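PDB 7ML9: insecticidal protein from Brevibacillus laterosporus, which is active against the western corn rootworm and probably acts by forming beta-barrel pores in membranes, as related toxins of the epsilon-toxin/MTX2 family do. Local coordinates for residues K200-A206 and L285-T291; E124-F130 and K188-I194. One frame throughout, in Å; residues are numbered along the deposited sequence.

Interaction 1: residues K200-A206 and L285-T291; sequences KTYRVLA and LKIEDIT. With EDO (1,2-ethanediol), chain I.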
ATOM      1  N   LYS A 200      53.509  -1.322   9.659  1.00 24.44           N
ATOM      2  CA  LYS A 200      52.541  -1.152   8.583  1.00 26.80           C
ATOM      3  C   LYS A 200      51.650   0.061   8.836  1.00 23.09           C
ATOM      4  O   LYS A 200      51.377   0.436   9.976  1.00 21.47           O
ATOM      5  CB  LYS A 200      51.670  -2.399   8.426  1.00 24.66           C
ATOM      6  CG  LYS A 200      52.428  -3.682   8.119  1.00 30.80           C
ATOM      7  CD  LYS A 200      53.227  -3.596   6.839  1.00 30.49           C
ATOM      8  CE  LYS A 200      53.754  -4.976   6.453  1.00 36.10           C
ATOM      9  NZ  LYS A 200      54.670  -4.876   5.290  1.00 36.46           N
ATOM     10  N   THR A 201      51.221   0.692   7.754  1.00 25.75           N
ATOM     11  CA  THR A 201      50.231   1.757   7.825  1.00 26.53           C
ATOM     12  C   THR A 201      49.030   1.315   7.007  1.00 23.23           C
ATOM     13  O   THR A 201      49.171   0.983   5.827  1.00 23.16           O
ATOM     14  CB  THR A 201      50.780   3.081   7.300  1.00 29.39           C
ATOM     15  OG1 THR A 201      51.940   3.457   8.057  1.00 24.60           O
ATOM     16  CG2 THR A 201      49.715   4.173   7.436  1.00 23.88           C
ATOM     17  N   TYR A 202      47.864   1.292   7.640  1.00 24.97           N
ATOM     18  CA  TYR A 202      46.628   0.886   6.992  1.00 19.80           C
ATOM     19  C   TYR A 202      45.687   2.079   6.843  1.00 23.68           C
ATOM     20  O   TYR A 202      45.743   3.047   7.606  1.00 24.41           O
ATOM     21  CB  TYR A 202      45.932  -0.221   7.785  1.00 20.89           C
ATOM     22  CG  TYR A 202      46.521  -1.599   7.612  1.00 24.09           C
ATOM     23  CD1 TYR A 202      47.633  -1.814   6.797  1.00 24.14           C
ATOM     24  CD2 TYR A 202      45.946  -2.699   8.253  1.00 26.56           C
ATOM     25  CE1 TYR A 202      48.166  -3.080   6.640  1.00 29.34           C
ATOM     26  CE2 TYR A 202      46.472  -3.967   8.099  1.00 30.57           C
ATOM     27  CZ  TYR A 202      47.581  -4.148   7.292  1.00 28.29           C
ATOM     28  OH  TYR A 202      48.096  -5.408   7.130  1.00 32.89           O
ATOM     29  N   ARG A 203      44.852   2.019   5.818  1.00 23.32           N
ATOM     30  CA  ARG A 203      43.820   3.012   5.576  1.00 26.80           C
ATOM     31  C   ARG A 203      42.483   2.294   5.644  1.00 24.89           C
ATOM     32  O   ARG A 203      42.328   1.232   5.037  1.00 25.48           O
ATOM     33  CB  ARG A 203      44.013   3.667   4.211  1.00 29.02           C
ATOM     34  CG  ARG A 203      43.075   4.796   3.921  1.00 35.31           C
ATOM     35  CD  ARG A 203      43.601   5.599   2.751  1.00 40.06           C
ATOM     36  NE  ARG A 203      43.221   5.003   1.478  1.00 49.00           N
ATOM     37  CZ  ARG A 203      43.829   5.252   0.324  1.00 58.53           C
ATOM     38  NH1 ARG A 203      44.864   6.082   0.285  1.00 60.11           N
ATOM     39  NH2 ARG A 203      43.407   4.663  -0.792  1.00 57.32           N
ATOM     40  N   VAL A 204      41.542   2.844   6.409  1.00 22.24           N
ATOM     41  CA  VAL A 204      40.181   2.317   6.484  1.00 20.50           C
ATOM     42  C   VAL A 204      39.272   3.264   5.715  1.00 28.32           C
ATOM     43  O   VAL A 204      39.174   4.444   6.064  1.00 19.74           O
ATOM     44  CB  VAL A 204      39.697   2.175   7.932  1.00 26.97           C
ATOM     45  CG1 VAL A 204      38.310   1.513   7.956  1.00 23.97           C
ATOM     46  CG2 VAL A 204      40.691   1.379   8.740  1.00 30.54           C
ATOM     47  N   LEU A 205      38.619   2.754   4.668  1.00 25.66           N
ATOM     48  CA  LEU A 205      37.597   3.484   3.922  1.00 25.72           C
ATOM     49  C   LEU A 205      36.224   2.927   4.275  1.00 27.72           C
ATOM     50  O   LEU A 205      36.045   1.706   4.346  1.00 22.85           O
ATOM     51  CB  LEU A 205      37.800   3.370   2.413  1.00 23.38           C
ATOM     52  CG  LEU A 205      39.132   3.671   1.733  1.00 30.40           C
ATOM     53  CD1 LEU A 205      38.958   3.620   0.224  1.00 37.65           C
ATOM     54  CD2 LEU A 205      39.616   5.018   2.107  1.00 34.77           C
ATOM     55  N   ALA A 206      35.248   3.817   4.477  1.00 23.49           N
ATOM     56  CA  ALA A 206      33.905   3.418   4.889  1.00 20.11           C
ATOM     57  C   ALA A 206      32.900   3.778   3.805  1.00 20.82           C
ATOM     58  O   ALA A 206      32.981   4.855   3.194  1.00 19.77           O
ATOM     59  CB  ALA A 206      33.491   4.079   6.214  1.00 19.40           C
ATOM     60  N   LEU A 285      33.446  -1.662   5.607  1.00 23.99           N
ATOM     61  CA  LEU A 285      34.770  -1.077   5.791  1.00 22.37           C
ATOM     62  C   LEU A 285      35.776  -1.824   4.928  1.00 26.27           C
ATOM     63  O   LEU A 285      35.835  -3.054   4.961  1.00 33.98           O
ATOM     64  CB  LEU A 285      35.204  -1.128   7.253  1.00 21.08           C
ATOM     65  CG  LEU A 285      34.314  -0.452   8.284  1.00 27.55           C
ATOM     66  CD1 LEU A 285      35.012  -0.387   9.638  1.00 25.43           C
ATOM     67  CD2 LEU A 285      33.941   0.925   7.797  1.00 24.96           C
ATOM     68  N   LYS A 286      36.540  -1.079   4.148  1.00 24.24           N
ATOM     69  CA  LYS A 286      37.570  -1.609   3.269  1.00 25.10           C
ATOM     70  C   LYS A 286      38.927  -1.206   3.839  1.00 32.47           C
ATOM     71  O   LYS A 286      39.189  -0.014   4.042  1.00 29.23           O
ATOM     72  CB  LYS A 286      37.353  -1.063   1.863  1.00 25.45           C
ATOM     73  CG  LYS A 286      38.382  -1.380   0.815  1.00 38.07           C
ATOM     74  CD  LYS A 286      38.167  -0.430  -0.357  1.00 41.51           C
ATOM     75  CE  LYS A 286      38.088  -1.145  -1.688  1.00 49.22           C
ATOM     76  NZ  LYS A 286      39.049  -0.563  -2.670  1.00 56.96           N
ATOM     77  N   ILE A 287      39.775  -2.196   4.114  1.00 27.57           N
ATOM     78  CA  ILE A 287      41.075  -1.982   4.751  1.00 24.35           C
ATOM     79  C   ILE A 287      42.159  -2.088   3.692  1.00 30.82           C
ATOM     80  O   ILE A 287      42.295  -3.131   3.044  1.00 29.39           O
ATOM     81  CB  ILE A 287      41.325  -3.004   5.867  1.00 26.10           C
ATOM     82  CG1 ILE A 287      40.100  -3.130   6.770  1.00 32.57           C
ATOM     83  CG2 ILE A 287      42.609  -2.651   6.633  1.00 27.47           C
ATOM     84  CD1 ILE A 287      39.705  -1.847   7.445  1.00 28.14           C
ATOM     85  N   GLU A 288      42.945  -1.024   3.527  1.00 27.61           N
ATOM     86  CA  GLU A 288      43.999  -0.976   2.523  1.00 27.46           C
ATOM     87  C   GLU A 288      45.365  -0.832   3.183  1.00 31.02           C
ATOM     88  O   GLU A 288      45.533  -0.054   4.125  1.00 25.10           O
ATOM     89  CB  GLU A 288      43.800   0.182   1.551  1.00 32.00           C
ATOM     90  CG  GLU A 288      42.570   0.067   0.672  1.00 37.55           C
ATOM     91  CD  GLU A 288      42.434   1.235  -0.290  1.00 51.11           C
ATOM     92  OE1 GLU A 288      43.129   2.258  -0.087  1.00 47.38           O
ATOM     93  OE2 GLU A 288      41.637   1.126  -1.251  1.00 49.71           O
ATOM     94  N   ASP A 289      46.340  -1.573   2.665  1.00 31.78           N
ATOM     95  CA  ASP A 289      47.731  -1.449   3.095  1.00 26.58           C
ATOM     96  C   ASP A 289      48.363  -0.341   2.264  1.00 25.97           C
ATOM     97  O   ASP A 289      48.521  -0.484   1.047  1.00 32.11           O
ATOM     98  CB  ASP A 289      48.462  -2.777   2.912  1.00 34.10           C
ATOM     99  CG  ASP A 289      49.865  -2.777   3.522  1.00 34.46           C
ATOM    100  OD1 ASP A 289      50.387  -1.692   3.848  1.00 28.65           O
ATOM    101  OD2 ASP A 289      50.437  -3.877   3.675  1.00 33.11           O
ATOM    102  N   ILE A 290      48.696   0.774   2.908  1.00 22.93           N
ATOM    103  CA  ILE A 290      49.317   1.897   2.225  1.00 27.58           C
ATOM    104  C   ILE A 290      50.748   2.116   2.714  1.00 30.20           C
ATOM    105  O   ILE A 290      51.286   3.207   2.568  1.00 33.78           O
ATOM    106  CB  ILE A 290      48.484   3.180   2.372  1.00 27.67           C
ATOM    107  CG1 ILE A 290      48.237   3.490   3.844  1.00 26.19           C
ATOM    108  CG2 ILE A 290      47.169   3.038   1.624  1.00 36.96           C
ATOM    109  CD1 ILE A 290      47.904   4.946   4.103  1.00 30.19           C
ATOM    110  N   THR A 291      51.346   1.095   3.325  1.00 28.33           N
ATOM    111  CA  THR A 291      52.722   1.194   3.807  1.00 36.63           C
ATOM    112  C   THR A 291      53.661   1.683   2.706  1.00 34.42           C
ATOM    113  O   THR A 291      54.378   2.677   2.875  1.00 37.45           O
ATOM    114  CB  THR A 291      53.169  -0.167   4.343  1.00 31.86           C
ATOM    115  OG1 THR A 291      52.230  -0.620   5.330  1.00 29.05           O
ATOM    116  CG2 THR A 291      54.572  -0.082   4.957  1.00 34.95           C
TER
HETATM  117  C1  EDO I 408      45.012   8.587   3.792  1.00 47.48           C
HETATM  118  O1  EDO I 408      43.819   8.970   4.486  1.00 53.27           O
HETATM  119  C2  EDO I 408      44.974   9.092   2.360  1.00 54.40           C
HETATM  120  O2  EDO I 408      45.279   7.994   1.495  1.00 61.67           O
HETATM  121  O   HOH W   1      53.135  -4.011   3.448  1.00 33.89           O
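Thr201 N donates to a side chain, not to a backbone carbonyl, where the strand pairing ends: its acceptor is Thr291 OG1 at 2.9 Å, with an N-H...O angle of 163°. That hydroxyl is oriented by its own hydrogen bond to Asp289 OD1 (OG1 to OD1 2.6 Å), which it meets on the syn lone pair. Asp289 OD1 also takes Thr291 N, which makes an Asx turn, so one carboxylate oxygen accepts two bonds and fixes the turn. A water joins Asp289 OD2 to Lys200 NZ, and Asp289 CG lies 3.6 Å from Tyr202 CE1, at the ring edge.

Inward from this end, paired bonds join Arg203 with Glu288 and Leu205 with Lys286. On the face carrying those four side chains, Arg203 NH2 forms a salt bridge to Glu288 OE1 (2.5 Å), the guanidinium and carboxylate planes 49° apart. The bend in Arg203 at chi3 (84°) swings the guanidinium across to its partner, and Ile290 CG2 lies over one face of it. Lys286 NZ reaches Glu288 OE2 only weakly (3.4 Å), extending the charge network.

On the reverse face, past Tyr202 and Asp289, the contacts are apolar: Ile287 CD1 touches Val204 CG2 at 3.6 Å, and Leu285 CD2 meets Ala206 CB. Phe130 adds to this layer against Val204, Ala206 and Leu285. Such antiparallel pairing of long strands fits the elongated beta architecture of aerolysin-type toxins.

Interaction 2: residues E124-F130 and K188-I194; sequences ELLTPEF and KSPSQKI
Ser191 OG and Thr127 O form the shortest direct hydrogen bond of the contact, 2.6 Å, with the hydroxyl lying in the carbonyl plane. Ser191 carries OG anti to its N (chi1 177°), and this turns the hydroxyl onto the neighbouring chain. The backbone N and O of Gln192 both bind Thr127: Thr127 N donates to Gln192 O at 2.8 Å, and Gln192 N donates to Thr127 OG1 at 2.9 Å in a nearly straight bond (171°). Thr127 OG1 in turn donates a hydrogen bond to Pro128 O, so this hydroxyl both accepts and donates.

Regular antiparallel pairing survives on one side of this cluster, where Leu125 and Ile194 exchange two backbone bonds. On the other side Phe130 N binds Ser189 OG at 3.1 Å instead of a carbonyl, while Ser189 N approaches Phe130 O from above its carbonyl plane. A water lies close to Pro128 O, Ser189 OG and Pro190 O, bridging the gap where the chains separate; a second links Glu129 OE2 with Ser191 N.

Further out, the Lys193 chain crosses Leu126, CD lying 3.6 Å from Leu126 CD2, and its NZ reaches Glu124 O through a water. The salt bridge from Glu129 OE2 to Lys188 NZ is long, 3.9 Å. Inside, Thr127 CG2 packs on Ile194 CG1 (3.6 Å), beside Leu114 of strand 86-115.

Pro128 and Pro190 have no N-H to offer, and between the strand ends a single backbone bond, Thr127 N to Gln192 O, is supplemented by serine and threonine hydroxyls and by water across an irregular middle.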
ATOM      1  N   GLU A 124      46.319  -4.465  17.639  1.00 31.22           N
ATOM      2  CA  GLU A 124      44.900  -4.474  17.301  1.00 31.99           C
ATOM      3  C   GLU A 124      44.400  -3.066  17.593  1.00 22.00           C
ATOM      4  O   GLU A 124      44.332  -2.654  18.757  1.00 29.00           O
ATOM      5  CB  GLU A 124      44.140  -5.540  18.086  1.00 42.98           C
ATOM      6  CG  GLU A 124      43.732  -6.725  17.220  1.00 56.96           C
ATOM      7  CD  GLU A 124      43.601  -8.015  18.014  1.00 81.17           C
ATOM      8  OE1 GLU A 124      43.856  -9.100  17.442  1.00 81.52           O
ATOM      9  OE2 GLU A 124      43.254  -7.927  19.212  1.00 81.33           O
ATOM     10  N   LEU A 125      44.120  -2.320  16.529  1.00 23.76           N
ATOM     11  CA  LEU A 125      43.817  -0.894  16.588  1.00 22.33           C
ATOM     12  C   LEU A 125      42.339  -0.676  16.280  1.00 24.80           C
ATOM     13  O   LEU A 125      41.813  -1.241  15.317  1.00 28.51           O
ATOM     14  CB  LEU A 125      44.692  -0.124  15.595  1.00 21.00           C
ATOM     15  CG  LEU A 125      46.199  -0.238  15.869  1.00 24.65           C
ATOM     16  CD1 LEU A 125      47.025   0.565  14.848  1.00 24.36           C
ATOM     17  CD2 LEU A 125      46.463   0.220  17.278  1.00 20.83           C
ATOM     18  N   LEU A 126      41.687   0.140  17.101  1.00 23.58           N
ATOM     19  CA  LEU A 126      40.279   0.463  16.937  1.00 25.10           C
ATOM     20  C   LEU A 126      40.098   1.592  15.934  1.00 30.57           C
ATOM     21  O   LEU A 126      40.779   2.627  16.015  1.00 25.82           O
ATOM     22  CB  LEU A 126      39.674   0.849  18.286  1.00 29.35           C
ATOM     23  CG  LEU A 126      39.536  -0.333  19.238  1.00 35.97           C
ATOM     24  CD1 LEU A 126      39.451   0.134  20.680  1.00 34.37           C
ATOM     25  CD2 LEU A 126      38.282  -1.126  18.837  1.00 33.81           C
ATOM     26  N   THR A 127      39.178   1.392  14.985  1.00 25.04           N
ATOM     27  CA  THR A 127      38.840   2.436  14.029  1.00 24.95           C
ATOM     28  C   THR A 127      37.963   3.491  14.690  1.00 25.46           C
ATOM     29  O   THR A 127      37.340   3.247  15.728  1.00 25.75           O
ATOM     30  CB  THR A 127      38.102   1.859  12.818  1.00 28.64           C
ATOM     31  OG1 THR A 127      36.809   1.379  13.219  1.00 26.54           O
ATOM     32  CG2 THR A 127      38.887   0.739  12.177  1.00 25.50           C
ATOM     33  N   PRO A 128      37.899   4.684  14.114  1.00 26.84           N
ATOM     34  CA  PRO A 128      36.876   5.643  14.535  1.00 25.72           C
ATOM     35  C   PRO A 128      35.499   5.122  14.145  1.00 25.43           C
ATOM     36  O   PRO A 128      35.356   4.137  13.415  1.00 26.53           O
ATOM     37  CB  PRO A 128      37.233   6.921  13.767  1.00 26.61           C
ATOM     38  CG  PRO A 128      38.632   6.700  13.248  1.00 32.76           C
ATOM     39  CD  PRO A 128      38.777   5.226  13.065  1.00 23.20           C
ATOM     40  N   GLU A 129      34.472   5.784  14.668  1.00 27.57           N
ATOM     41  CA  GLU A 129      33.131   5.607  14.131  1.00 21.19           C
ATOM     42  C   GLU A 129      32.989   6.402  12.846  1.00 25.51           C
ATOM     43  O   GLU A 129      33.488   7.524  12.735  1.00 28.54           O
ATOM     44  CB  GLU A 129      32.086   6.060  15.146  1.00 26.71           C
ATOM     45  CG  GLU A 129      32.035   5.157  16.343  1.00 32.69           C
ATOM     46  CD  GLU A 129      31.094   5.663  17.404  1.00 43.22           C
ATOM     47  OE1 GLU A 129      30.689   6.844  17.325  1.00 40.86           O
ATOM     48  OE2 GLU A 129      30.770   4.881  18.322  1.00 43.04           O
ATOM     49  N   PHE A 130      32.337   5.811  11.858  1.00 21.68           N
ATOM     50  CA  PHE A 130      31.989   6.556  10.666  1.00 19.14           C
ATOM     51  C   PHE A 130      30.505   6.900  10.741  1.00 21.74           C
ATOM     52  O   PHE A 130      29.771   6.368  11.580  1.00 22.32           O
ATOM     53  CB  PHE A 130      32.331   5.769   9.405  1.00 22.45           C
ATOM     54  CG  PHE A 130      33.822   5.512   9.234  1.00 20.74           C
ATOM     55  CD1 PHE A 130      34.408   4.379   9.770  1.00 23.39           C
ATOM     56  CD2 PHE A 130      34.614   6.406   8.522  1.00 26.62           C
ATOM     57  CE1 PHE A 130      35.765   4.134   9.612  1.00 24.92           C
ATOM     58  CE2 PHE A 130      35.988   6.177   8.354  1.00 25.63           C
ATOM     59  CZ  PHE A 130      36.555   5.040   8.904  1.00 25.00           C
ATOM     60  N   LYS A 188      25.482   5.352  11.935  1.00 23.45           N
ATOM     61  CA  LYS A 188      26.794   5.277  12.562  1.00 29.76           C
ATOM     62  C   LYS A 188      27.307   3.843  12.510  1.00 32.58           C
ATOM     63  O   LYS A 188      26.544   2.892  12.711  1.00 29.72           O
ATOM     64  CB  LYS A 188      26.718   5.770  14.003  1.00 28.87           C
ATOM     65  CG  LYS A 188      28.003   5.697  14.786  1.00 37.22           C
ATOM     66  CD  LYS A 188      27.846   6.437  16.107  1.00 43.63           C
ATOM     67  CE  LYS A 188      26.609   5.977  16.854  1.00 46.14           C
ATOM     68  NZ  LYS A 188      26.929   5.473  18.220  1.00 56.37           N
ATOM     69  N   SER A 189      28.599   3.687  12.205  1.00 27.22           N
ATOM     70  CA  SER A 189      29.243   2.382  12.274  1.00 26.08           C
ATOM     71  C   SER A 189      30.038   2.308  13.562  1.00 32.06           C
ATOM     72  O   SER A 189      30.847   3.214  13.825  1.00 31.48           O
ATOM     73  CB  SER A 189      30.164   2.159  11.081  1.00 27.72           C
ATOM     74  OG  SER A 189      31.298   2.989  11.186  1.00 30.93           O
ATOM     75  N   PRO A 190      29.828   1.299  14.404  1.00 26.89           N
ATOM     76  CA  PRO A 190      30.632   1.193  15.625  1.00 30.93           C
ATOM     77  C   PRO A 190      32.104   0.969  15.297  1.00 26.94           C
ATOM     78  O   PRO A 190      32.476   0.523  14.207  1.00 25.60           O
ATOM     79  CB  PRO A 190      30.029  -0.014  16.355  1.00 35.07           C
ATOM     80  CG  PRO A 190      28.665  -0.190  15.748  1.00 38.45           C
ATOM     81  CD  PRO A 190      28.796   0.253  14.323  1.00 32.61           C
ATOM     82  N   SER A 191      32.941   1.339  16.255  1.00 29.45           N
ATOM     83  CA  SER A 191      34.380   1.136  16.142  1.00 31.02           C
ATOM     84  C   SER A 191      34.712  -0.342  15.934  1.00 27.15           C
ATOM     85  O   SER A 191      34.168  -1.209  16.619  1.00 28.65           O
ATOM     86  CB  SER A 191      35.050   1.663  17.412  1.00 28.09           C
ATOM     87  OG  SER A 191      36.448   1.426  17.387  1.00 39.12           O
ATOM     88  N   GLN A 192      35.605  -0.626  14.985  1.00 28.75           N
ATOM     89  CA  GLN A 192      36.045  -1.980  14.674  1.00 26.56           C
ATOM     90  C   GLN A 192      37.511  -2.166  15.062  1.00 31.48           C
ATOM     91  O   GLN A 192      38.310  -1.226  15.005  1.00 27.56           O
ATOM     92  CB  GLN A 192      35.869  -2.297  13.184  1.00 25.71           C
ATOM     93  CG  GLN A 192      34.434  -2.139  12.673  1.00 32.12           C
ATOM     94  CD  GLN A 192      33.457  -3.022  13.438  1.00 36.69           C
ATOM     95  OE1 GLN A 192      32.459  -2.545  13.986  1.00 39.29           O
ATOM     96  NE2 GLN A 192      33.753  -4.318  13.488  1.00 29.16           N
ATOM     97  N   LYS A 193      37.853  -3.394  15.448  1.00 30.63           N
ATOM     98  CA  LYS A 193      39.206  -3.773  15.849  1.00 32.31           C
ATOM     99  C   LYS A 193      39.929  -4.367  14.642  1.00 32.99           C
ATOM    100  O   LYS A 193      39.466  -5.356  14.063  1.00 32.53           O
ATOM    101  CB  LYS A 193      39.163  -4.773  17.009  1.00 34.96           C
ATOM    102  CG  LYS A 193      40.398  -4.737  17.909  1.00 44.25           C
ATOM    103  CD  LYS A 193      40.076  -4.232  19.323  1.00 57.85           C
ATOM    104  CE  LYS A 193      41.339  -4.065  20.196  1.00 56.91           C
ATOM    105  NZ  LYS A 193      41.518  -2.700  20.802  1.00 58.09           N
ATOM    106  N   ILE A 194      41.054  -3.761  14.255  1.00 32.65           N
ATOM    107  CA  ILE A 194      41.825  -4.156  13.077  1.00 28.99           C
ATOM    108  C   ILE A 194      43.231  -4.562  13.514  1.00 32.22           C
ATOM    109  O   ILE A 194      43.893  -3.820  14.248  1.00 27.00           O
ATOM    110  CB  ILE A 194      41.906  -3.018  12.042  1.00 31.27           C
ATOM    111  CG1 ILE A 194      40.510  -2.456  11.753  1.00 34.45           C
ATOM    112  CG2 ILE A 194      42.576  -3.505  10.776  1.00 28.18           C
ATOM    113  CD1 ILE A 194      39.600  -3.454  11.127  1.00 33.70           C
TER
HETATM  114  O   HOH W   2      43.167  -0.866  20.568  1.00 30.35           O
HETATM  115  O   HOH W   3      33.728   1.994  12.276  1.00 30.91           O
HETATM  116  O   HOH W   4      32.110   2.550  18.789  1.00 33.71           O

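Overall arrangement
From the N terminus, strand 86-115 leads into segment 124-130, which runs on into strand 130-147. The chain returns along strand 178-189, and interaction 2 closes a loop of 57 residues that is largely strand. A short connection, 197-200, leads from strand 193-196 to strand 201-229, whose beginning opens interaction 1; pairing with residues 285-291 closes a second loop of 78 residues. The two loops follow in series, neither nested nor crossed. Their centres lie about 12 Å apart, and they meet where Phe130 packs on Ala206 and Gln192 on Leu285. Interaction 1 pairs two strands of the large sheet, interaction 2 includes the small two-stranded sheet, and packing between them joins the two near one end of the elongated molecule.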